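Acarbose/maltose binding protein GacH (PDB 3K01) serves as the solute receptor of a bacterial ABC transporter, binding acarbose and an acarbose homolog, and probably also maltose. Local coordinates at residues Gly28-Trp33 with Leu309-Ala314; Ala93-Phe98 with Asn299-Ala304. All blocks are in the same frame, centred on the assembly; numbering follows the deposited sequence. Where two conformers were deposited one is given.

Contact 1 (Gly28-Trp33 with Leu309-Ala314); sequences GTVTFW and LDASYA
A helix laid against the face of a β-sheet, in the domain of this solute-binding protein that carries the first strand, brings Val30 of strand 28-34 onto Ala311 and Ser312 at the start of helix 309-320. Both flanks of the strand are engaged in the sheet, by 58-64 on one and 87-91 on the other, so it is a side chain rising from the sheet that packs on the helix. Val30 is that side chain. Its CG1 lies anti to the backbone N (chi1 175°), which turns CG2 toward the helix, and CG2 does the touching: it stands 3.6 Å from Ala311 CB and 3.9 Å from Ala311 C. The same methyl lies 4.1 Å from Ser312 N, at the peptide joining the two helical residues. A branched valine suits an interior strand position and packs against the helix, while the small alanine lets the helix come close; the CA atoms of Val30 and Ser312 are 6.2 Å apart. Ser312 takes part from its flank, its OG 4.3 Å from Val30 CG2, and spends its hydroxyl on the carbonyl O of Asn308, one helical turn back. Asn308 also ties strand to helix, giving its ND2 to Thr29 O and its OD1 to a weak bond from Ala311 N. Gly28, with phi 95°, has backbone angles at which a CB would be jammed against the carbonyl O of the residue before, so glycine is called for. The contact itself is apolar, so its stability rests on buried methyl groups, and the serine brings no unpaired hydroxyl into that interior.

Contact 2 (Ala93-Phe98 with Asn299-Ala304); sequences AWVADF and NLSVYA
Val95 and Asn299 meet with their side chains crossing at about a right angle: the valine comes down from helix 92-100, and the asparagine reaches up from strand 293-302. The valine's CG1 is anti to the backbone N (chi1 178°), an arrangement that leaves CG2 to lead toward the sheet. This methyl meets the end of the Asn299 carboxamide, and Val95 CG2 lies 4.3 Å from Asn299 CB. A little further along the strand, Ser301 is the second neighbour of the same methyl, with its OG 4.4 Å from Val95 CG2 in one of two conformers. Asn299 and Ser301 are two residues apart, and both CB atoms therefore rise from the helix-facing side of the strand, while Leu300 between them goes to the other side. The serine hydroxyl in that conformer is hydrogen-bonded to Tyr134 O and Thr90 OG1, so a polar atom beneath an apolar methyl is provided for by the neighbouring strands. A compact apolar residue suits this sheet-facing position of the helix, where it also packs on Thr90, Tyr134 and Ala135, spanning several strands at once. Beside it along the helix, Phe98 also turns to the sheet, on Met88 and Thr90, its ring carrying Trp94 CB 3.9 Å above one face near the rim; Phe98 itself meets the ring of Phe74. On the far side, Asp97 forms a salt bridge with Lys75 of helix 67-79. This is the packing of an α/β layered domain, in which a helix that directly follows strand 87-91 lies over the sheet containing that strand.

How the contacts relate
Strand 293-302 joins the two contacts, which have centres 15 Å apart. Its Asn299 and Ser301 serve contact 2, whereas the alternate Leu300 and Val302 turn to the other face, where Leu300 CD2 meets Phe32 CE1 of the strand of contact 1 (3.8 Å) and Val302 CG1 meets Ser312 CB of its helix (3.8 Å). Helices 92-100 and 309-320 thus pack on opposite faces of one sheet. Across it run 58-64, 28-34, 87-91, 293-302 and 132-148, with 293-302 antiparallel to 87-91 and 132-148, the order known from type II binding proteins such as the maltose-binding protein. Contact 2 is nested within the loop closed by contact 1.

Contact 1 (Gly28-Trp33 with Leu309-Ala314)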
ATOM      1  N   GLY A  28       9.569  23.881  22.694  1.00 15.89           N
ATOM      2  CA  GLY A  28       8.148  23.575  22.802  1.00 15.95           C
ATOM      3  C   GLY A  28       7.913  22.079  22.752  1.00 15.57           C
ATOM      4  O   GLY A  28       8.841  21.287  22.911  1.00 17.36           O
ATOM      5  N   THR A  29       6.660  21.708  22.517  1.00 15.46           N
ATOM      6  CA  THR A  29       6.248  20.302  22.524  1.00 14.78           C
ATOM      7  C   THR A  29       5.917  19.875  21.107  1.00 13.37           C
ATOM      8  O   THR A  29       5.346  20.651  20.333  1.00 13.63           O
ATOM      9  CB  THR A  29       5.005  20.125  23.399  1.00 15.08           C
ATOM     10  OG1 THR A  29       5.332  20.472  24.749  1.00 17.53           O
ATOM     11  CG2 THR A  29       4.494  18.683  23.371  1.00 16.01           C
ATOM     12  N   VAL A  30       6.319  18.650  20.756  1.00 11.69           N
ATOM     13  CA  VAL A  30       5.805  17.996  19.542  1.00 11.39           C
ATOM     14  C   VAL A  30       5.167  16.678  19.965  1.00 10.05           C
ATOM     15  O   VAL A  30       5.877  15.747  20.351  1.00 10.28           O
ATOM     16  CB  VAL A  30       6.902  17.744  18.481  1.00 11.51           C
ATOM     17  CG1 VAL A  30       6.317  16.938  17.293  1.00 11.75           C
ATOM     18  CG2 VAL A  30       7.506  19.057  17.971  1.00 12.26           C
ATOM     19  N   THR A  31       3.839  16.630  19.899  1.00  9.86           N
ATOM     20  CA  THR A  31       3.106  15.392  20.153  1.00  9.75           C
ATOM     21  C   THR A  31       2.972  14.646  18.842  1.00  9.13           C
ATOM     22  O   THR A  31       2.466  15.207  17.853  1.00  9.94           O
ATOM     23  CB  THR A  31       1.743  15.675  20.779  1.00  9.53           C
ATOM     24  OG1 THR A  31       1.952  16.309  22.058  1.00 10.61           O
ATOM     25  CG2 THR A  31       0.955  14.381  20.976  1.00 11.43           C
ATOM     26  N   PHE A  32       3.474  13.411  18.830  1.00  9.50           N
ATOM     27  CA  PHE A  32       3.488  12.575  17.625  1.00  9.41           C
ATOM     28  C   PHE A  32       2.616  11.354  17.840  1.00  9.39           C
ATOM     29  O   PHE A  32       2.867  10.588  18.769  1.00  9.71           O
ATOM     30  CB  PHE A  32       4.938  12.152  17.315  1.00  9.49           C
ATOM     31  CG  PHE A  32       5.080  11.082  16.234  1.00  9.45           C
ATOM     32  CD1 PHE A  32       4.332  11.124  15.049  1.00  9.15           C
ATOM     33  CD2 PHE A  32       6.000  10.052  16.393  1.00  9.35           C
ATOM     34  CE1 PHE A  32       4.478  10.146  14.067  1.00 10.03           C
ATOM     35  CE2 PHE A  32       6.158   9.085  15.427  1.00 10.45           C
ATOM     36  CZ  PHE A  32       5.413   9.126  14.254  1.00 10.44           C
ATOM     37  N   TRP A  33       1.595  11.178  16.994  1.00  9.53           N
ATOM     38  CA  TRP A  33       0.792   9.949  17.013  1.00  9.03           C
ATOM     39  C   TRP A  33       1.270   8.994  15.944  1.00  9.50           C
ATOM     40  O   TRP A  33       1.165   9.271  14.737  1.00  9.61           O
ATOM     41  CB  TRP A  33      -0.683  10.264  16.797  1.00  9.45           C
ATOM     42  CG  TRP A  33      -1.376  10.879  17.981  1.00  8.89           C
ATOM     43  CD1 TRP A  33      -0.802  11.307  19.164  1.00  9.75           C
ATOM     44  CD2 TRP A  33      -2.774  11.164  18.090  1.00  8.23           C
ATOM     45  NE1 TRP A  33      -1.776  11.822  19.996  1.00 10.29           N
ATOM     46  CE2 TRP A  33      -2.984  11.768  19.352  1.00  9.65           C
ATOM     47  CE3 TRP A  33      -3.871  10.982  17.237  1.00  9.79           C
ATOM     48  CZ2 TRP A  33      -4.255  12.154  19.791  1.00 10.68           C
ATOM     49  CZ3 TRP A  33      -5.133  11.392  17.670  1.00 10.90           C
ATOM     50  CH2 TRP A  33      -5.305  11.981  18.928  1.00 10.82           C
ATOM     51  N   LEU A 309       4.173  24.756  14.968  1.00 10.56           N
ATOM     52  CA  LEU A 309       4.409  24.431  13.568  1.00 10.38           C
ATOM     53  C   LEU A 309       5.881  24.327  13.265  1.00 10.09           C
ATOM     54  O   LEU A 309       6.317  23.404  12.575  1.00 10.64           O
ATOM     55  CB  LEU A 309       3.751  25.459  12.643  1.00 10.23           C
ATOM     56  CG  LEU A 309       2.233  25.419  12.566  1.00  9.98           C
ATOM     57  CD1 LEU A 309       1.747  26.664  11.848  1.00 12.17           C
ATOM     58  CD2 LEU A 309       1.728  24.149  11.857  1.00 11.73           C
ATOM     59  N   ASP A 310       6.689  25.246  13.759  1.00 10.66           N
ATOM     60  CA  ASP A 310       8.079  25.228  13.369  1.00 11.16           C
ATOM     61  C   ASP A 310       8.802  23.963  13.838  1.00 10.51           C
ATOM     62  O   ASP A 310       9.570  23.359  13.076  1.00 10.57           O
ATOM     63  CB  ASP A 310       8.793  26.505  13.832  1.00 12.28           C
ATOM     64  CG  ASP A 310       8.295  27.739  13.109  1.00 15.22           C
ATOM     65  OD1 ASP A 310       7.914  27.656  11.926  1.00 17.30           O
ATOM     66  OD2 ASP A 310       8.300  28.816  13.748  1.00 20.09           O
ATOM     67  N   ALA A 311       8.553  23.542  15.075  1.00  9.25           N
ATOM     68  CA  ALA A 311       9.203  22.321  15.551  1.00  9.30           C
ATOM     69  C   ALA A 311       8.640  21.101  14.827  1.00  8.77           C
ATOM     70  O   ALA A 311       9.368  20.136  14.603  1.00  8.93           O
ATOM     71  CB  ALA A 311       9.071  22.175  17.058  1.00 10.16           C
ATOM     72  N   SER A 312       7.348  21.167  14.487  1.00  8.36           N
ATOM     73  CA  SER A 312       6.716  20.067  13.756  1.00  8.23           C
ATOM     74  C   SER A 312       7.278  19.926  12.351  1.00  8.29           C
ATOM     75  O   SER A 312       7.499  18.805  11.891  1.00  8.78           O
ATOM     76  CB  SER A 312       5.193  20.223  13.713  1.00  8.46           C
ATOM     77  OG  SER A 312       4.639  20.234  15.013  1.00  9.40           O
ATOM     78  N   TYR A 313       7.538  21.037  11.660  1.00  8.46           N
ATOM     79  CA  TYR A 313       8.166  20.949  10.343  1.00  8.52           C
ATOM     80  C   TYR A 313       9.508  20.234  10.468  1.00  8.63           C
ATOM     81  O   TYR A 313       9.837  19.354   9.663  1.00  8.39           O
ATOM     82  CB  TYR A 313       8.444  22.345   9.789  1.00  8.08           C
ATOM     83  CG  TYR A 313       7.234  23.217   9.514  1.00  8.82           C
ATOM     84  CD1 TYR A 313       5.990  22.678   9.171  1.00  8.14           C
ATOM     85  CD2 TYR A 313       7.345  24.607   9.594  1.00  8.61           C
ATOM     86  CE1 TYR A 313       4.895  23.508   8.920  1.00  9.60           C
ATOM     87  CE2 TYR A 313       6.265  25.433   9.344  1.00  8.75           C
ATOM     88  CZ  TYR A 313       5.040  24.891   9.021  1.00  9.19           C
ATOM     89  OH  TYR A 313       3.967  25.715   8.773  1.00 11.07           O
ATOM     90  N   ALA A 314      10.304  20.621  11.472  1.00  8.18           N
ATOM     91  CA  ALA A 314      11.603  20.019  11.652  1.00  8.47           C
ATOM     92  C   ALA A 314      11.486  18.538  12.054  1.00  8.32           C
ATOM     93  O   ALA A 314      12.296  17.699  11.618  1.00  7.76           O
ATOM     94  CB  ALA A 314      12.397  20.801  12.700  1.00  9.34           C
TER

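Contact 2 (Ala93-Phe98 with Asn299-Ala304)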
ATOM      1  N   ALA A  93      -3.668   7.147   1.707  1.00  8.04           N
ATOM      2  CA  ALA A  93      -5.014   7.652   1.364  1.00  8.83           C
ATOM      3  C   ALA A  93      -5.504   8.674   2.386  1.00  8.44           C
ATOM      4  O   ALA A  93      -6.392   9.488   2.096  1.00  9.15           O
ATOM      5  CB  ALA A  93      -6.027   6.506   1.269  1.00  9.78           C
ATOM      6  N   TRP A  94      -4.949   8.646   3.595  1.00  7.77           N
ATOM      7  CA  TRP A  94      -5.427   9.538   4.652  1.00  7.89           C
ATOM      8  C   TRP A  94      -4.961  10.973   4.419  1.00  8.60           C
ATOM      9  O   TRP A  94      -5.550  11.885   5.003  1.00  8.12           O
ATOM     10  CB  TRP A  94      -4.981   9.099   6.039  1.00  8.07           C
ATOM     11  CG  TRP A  94      -5.504   7.786   6.518  1.00  7.98           C
ATOM     12  CD1 TRP A  94      -6.289   6.894   5.835  1.00  9.58           C
ATOM     13  CD2 TRP A  94      -5.183   7.188   7.772  1.00  8.93           C
ATOM     14  NE1 TRP A  94      -6.492   5.779   6.626  1.00 10.31           N
ATOM     15  CE2 TRP A  94      -5.830   5.940   7.819  1.00  9.76           C
ATOM     16  CE3 TRP A  94      -4.413   7.597   8.874  1.00  9.35           C
ATOM     17  CZ2 TRP A  94      -5.709   5.075   8.920  1.00 11.10           C
ATOM     18  CZ3 TRP A  94      -4.305   6.743   9.974  1.00  8.92           C
ATOM     19  CH2 TRP A  94      -4.961   5.503   9.981  1.00  9.94           C
ATOM     20  N   VAL A  95      -3.918  11.196   3.620  1.00  7.74           N
ATOM     21  CA  VAL A  95      -3.485  12.566   3.363  1.00  7.97           C
ATOM     22  C   VAL A  95      -4.627  13.365   2.754  1.00  7.80           C
ATOM     23  O   VAL A  95      -4.985  14.419   3.295  1.00  8.27           O
ATOM     24  CB  VAL A  95      -2.241  12.605   2.475  1.00  7.89           C
ATOM     25  CG1 VAL A  95      -1.847  14.065   2.183  1.00  9.66           C
ATOM     26  CG2 VAL A  95      -1.095  11.883   3.158  1.00  8.90           C
ATOM     27  N   ALA A  96      -5.207  12.887   1.662  1.00  7.94           N
ATOM     28  CA  ALA A  96      -6.315  13.607   1.039  1.00  7.72           C
ATOM     29  C   ALA A  96      -7.554  13.587   1.926  1.00  9.24           C
ATOM     30  O   ALA A  96      -8.293  14.575   1.965  1.00  8.82           O
ATOM     31  CB  ALA A  96      -6.628  13.033  -0.305  1.00  8.36           C
ATOM     32  N   ASP A  97      -7.778  12.498   2.654  1.00  8.25           N
ATOM     33  CA  ASP A  97      -8.908  12.387   3.581  1.00  9.13           C
ATOM     34  C   ASP A  97      -8.810  13.559   4.579  1.00  8.85           C
ATOM     35  O   ASP A  97      -9.718  14.405   4.677  1.00  9.45           O
ATOM     36  CB  ASP A  97      -8.846  11.008   4.269  1.00  9.22           C
ATOM     37  CG  ASP A  97     -10.037  10.700   5.144  1.00 11.63           C
ATOM     38  OD1 ASP A  97     -11.021  11.472   5.133  1.00 13.44           O
ATOM     39  OD2 ASP A  97      -9.944   9.660   5.828  1.00 12.11           O
ATOM     40  N   PHE A  98      -7.712  13.647   5.312  1.00  8.00           N
ATOM     41  CA  PHE A  98      -7.579  14.684   6.354  1.00  7.86           C
ATOM     42  C   PHE A  98      -7.457  16.072   5.734  1.00  7.97           C
ATOM     43  O   PHE A  98      -8.000  17.031   6.283  1.00  8.30           O
ATOM     44  CB  PHE A  98      -6.335  14.417   7.193  1.00  7.69           C
ATOM     45  CG  PHE A  98      -6.360  13.137   8.011  1.00  7.54           C
ATOM     46  CD1 PHE A  98      -7.536  12.506   8.413  1.00  8.88           C
ATOM     47  CD2 PHE A  98      -5.160  12.613   8.422  1.00  8.11           C
ATOM     48  CE1 PHE A  98      -7.473  11.322   9.179  1.00  9.22           C
ATOM     49  CE2 PHE A  98      -5.087  11.444   9.185  1.00  8.04           C
ATOM     50  CZ  PHE A  98      -6.253  10.802   9.558  1.00  8.49           C
ATOM     51  N   ASN A 299       2.931   8.168   5.491  1.00  6.90           N
ATOM     52  CA  ASN A 299       3.527   9.487   5.418  1.00  7.26           C
ATOM     53  C   ASN A 299       3.448  10.104   6.808  1.00  7.37           C
ATOM     54  O   ASN A 299       2.853   9.548   7.734  1.00  7.26           O
ATOM     55  CB  ASN A 299       2.751  10.318   4.382  1.00  7.81           C
ATOM     56  CG  ASN A 299       2.884   9.759   2.978  1.00  7.17           C
ATOM     57  OD1 ASN A 299       3.873   9.126   2.642  1.00  7.30           O
ATOM     58  ND2 ASN A 299       1.887  10.009   2.144  1.00  9.23           N
ATOM     59  N   LEU A 300       4.007  11.304   6.922  1.00  7.15           N
ATOM     60  CA  LEU A 300       3.897  12.112   8.145  1.00  7.04           C
ATOM     61  C   LEU A 300       3.335  13.469   7.800  1.00  6.87           C
ATOM     62  O   LEU A 300       3.792  14.112   6.853  1.00  7.20           O
ATOM     63  CB  LEU A 300       5.262  12.308   8.786  1.00  8.42           C
ATOM     64  CG  LEU A 300       5.955  10.989   9.113  1.00  9.15           C
ATOM     65  CD1 LEU A 300       7.442  11.055   8.765  1.00 15.04           C
ATOM     66  CD2 LEU A 300       5.669  10.596  10.538  1.00 16.23           C
ATOM     67  N   SER A 301       2.327  13.879   8.562  1.00  6.87           N
ATOM     68  CA  SER A 301       1.652  15.150   8.335  0.50  6.68           C
ATOM     69  C   SER A 301       1.623  15.973   9.605  1.00  7.56           C
ATOM     70  O   SER A 301       1.764  15.447  10.712  1.00  7.66           O
ATOM     71  CB  SER A 301       0.227  14.887   7.866  0.50  6.25           C
ATOM     72  OG  SER A 301       0.252  14.194   6.636  0.50  3.78           O
ATOM     73  N   VAL A 302       1.432  17.269   9.438  1.00  8.01           N
ATOM     74  CA  VAL A 302       1.381  18.220  10.537  1.00  7.94           C
ATOM     75  C   VAL A 302      -0.070  18.672  10.677  1.00  8.02           C
ATOM     76  O   VAL A 302      -0.711  19.012   9.683  1.00  8.35           O
ATOM     77  CB  VAL A 302       2.298  19.415  10.253  1.00  8.36           C
ATOM     78  CG1 VAL A 302       2.161  20.454  11.361  1.00  8.95           C
ATOM     79  CG2 VAL A 302       3.776  18.975  10.095  1.00  9.43           C
ATOM     80  N   TYR A 303      -0.583  18.643  11.902  1.00  7.82           N
ATOM     81  CA  TYR A 303      -1.930  19.114  12.169  1.00  8.71           C
ATOM     82  C   TYR A 303      -2.060  20.606  11.900  1.00  9.12           C
ATOM     83  O   TYR A 303      -1.235  21.411  12.349  1.00  8.68           O
ATOM     84  CB  TYR A 303      -2.269  18.764  13.603  1.00  8.93           C
ATOM     85  CG  TYR A 303      -3.502  19.435  14.167  1.00  8.31           C
ATOM     86  CD1 TYR A 303      -4.732  19.399  13.495  1.00 10.01           C
ATOM     87  CD2 TYR A 303      -3.434  20.102  15.383  1.00  9.57           C
ATOM     88  CE1 TYR A 303      -5.863  20.017  14.034  1.00 11.58           C
ATOM     89  CE2 TYR A 303      -4.576  20.719  15.937  1.00 10.70           C
ATOM     90  CZ  TYR A 303      -5.767  20.665  15.250  1.00 10.59           C
ATOM     91  OH  TYR A 303      -6.894  21.296  15.769  1.00 14.53           O
ATOM     92  N   ALA A 304      -3.113  20.985  11.185  1.00  8.81           N
ATOM     93  CA  ALA A 304      -3.313  22.387  10.779  1.00  9.65           C
ATOM     94  C   ALA A 304      -3.335  23.331  11.963  1.00 10.53           C
ATOM     95  O   ALA A 304      -2.877  24.465  11.847  1.00 11.83           O
ATOM     96  CB  ALA A 304      -4.601  22.533   9.964  1.00 10.32           C
TER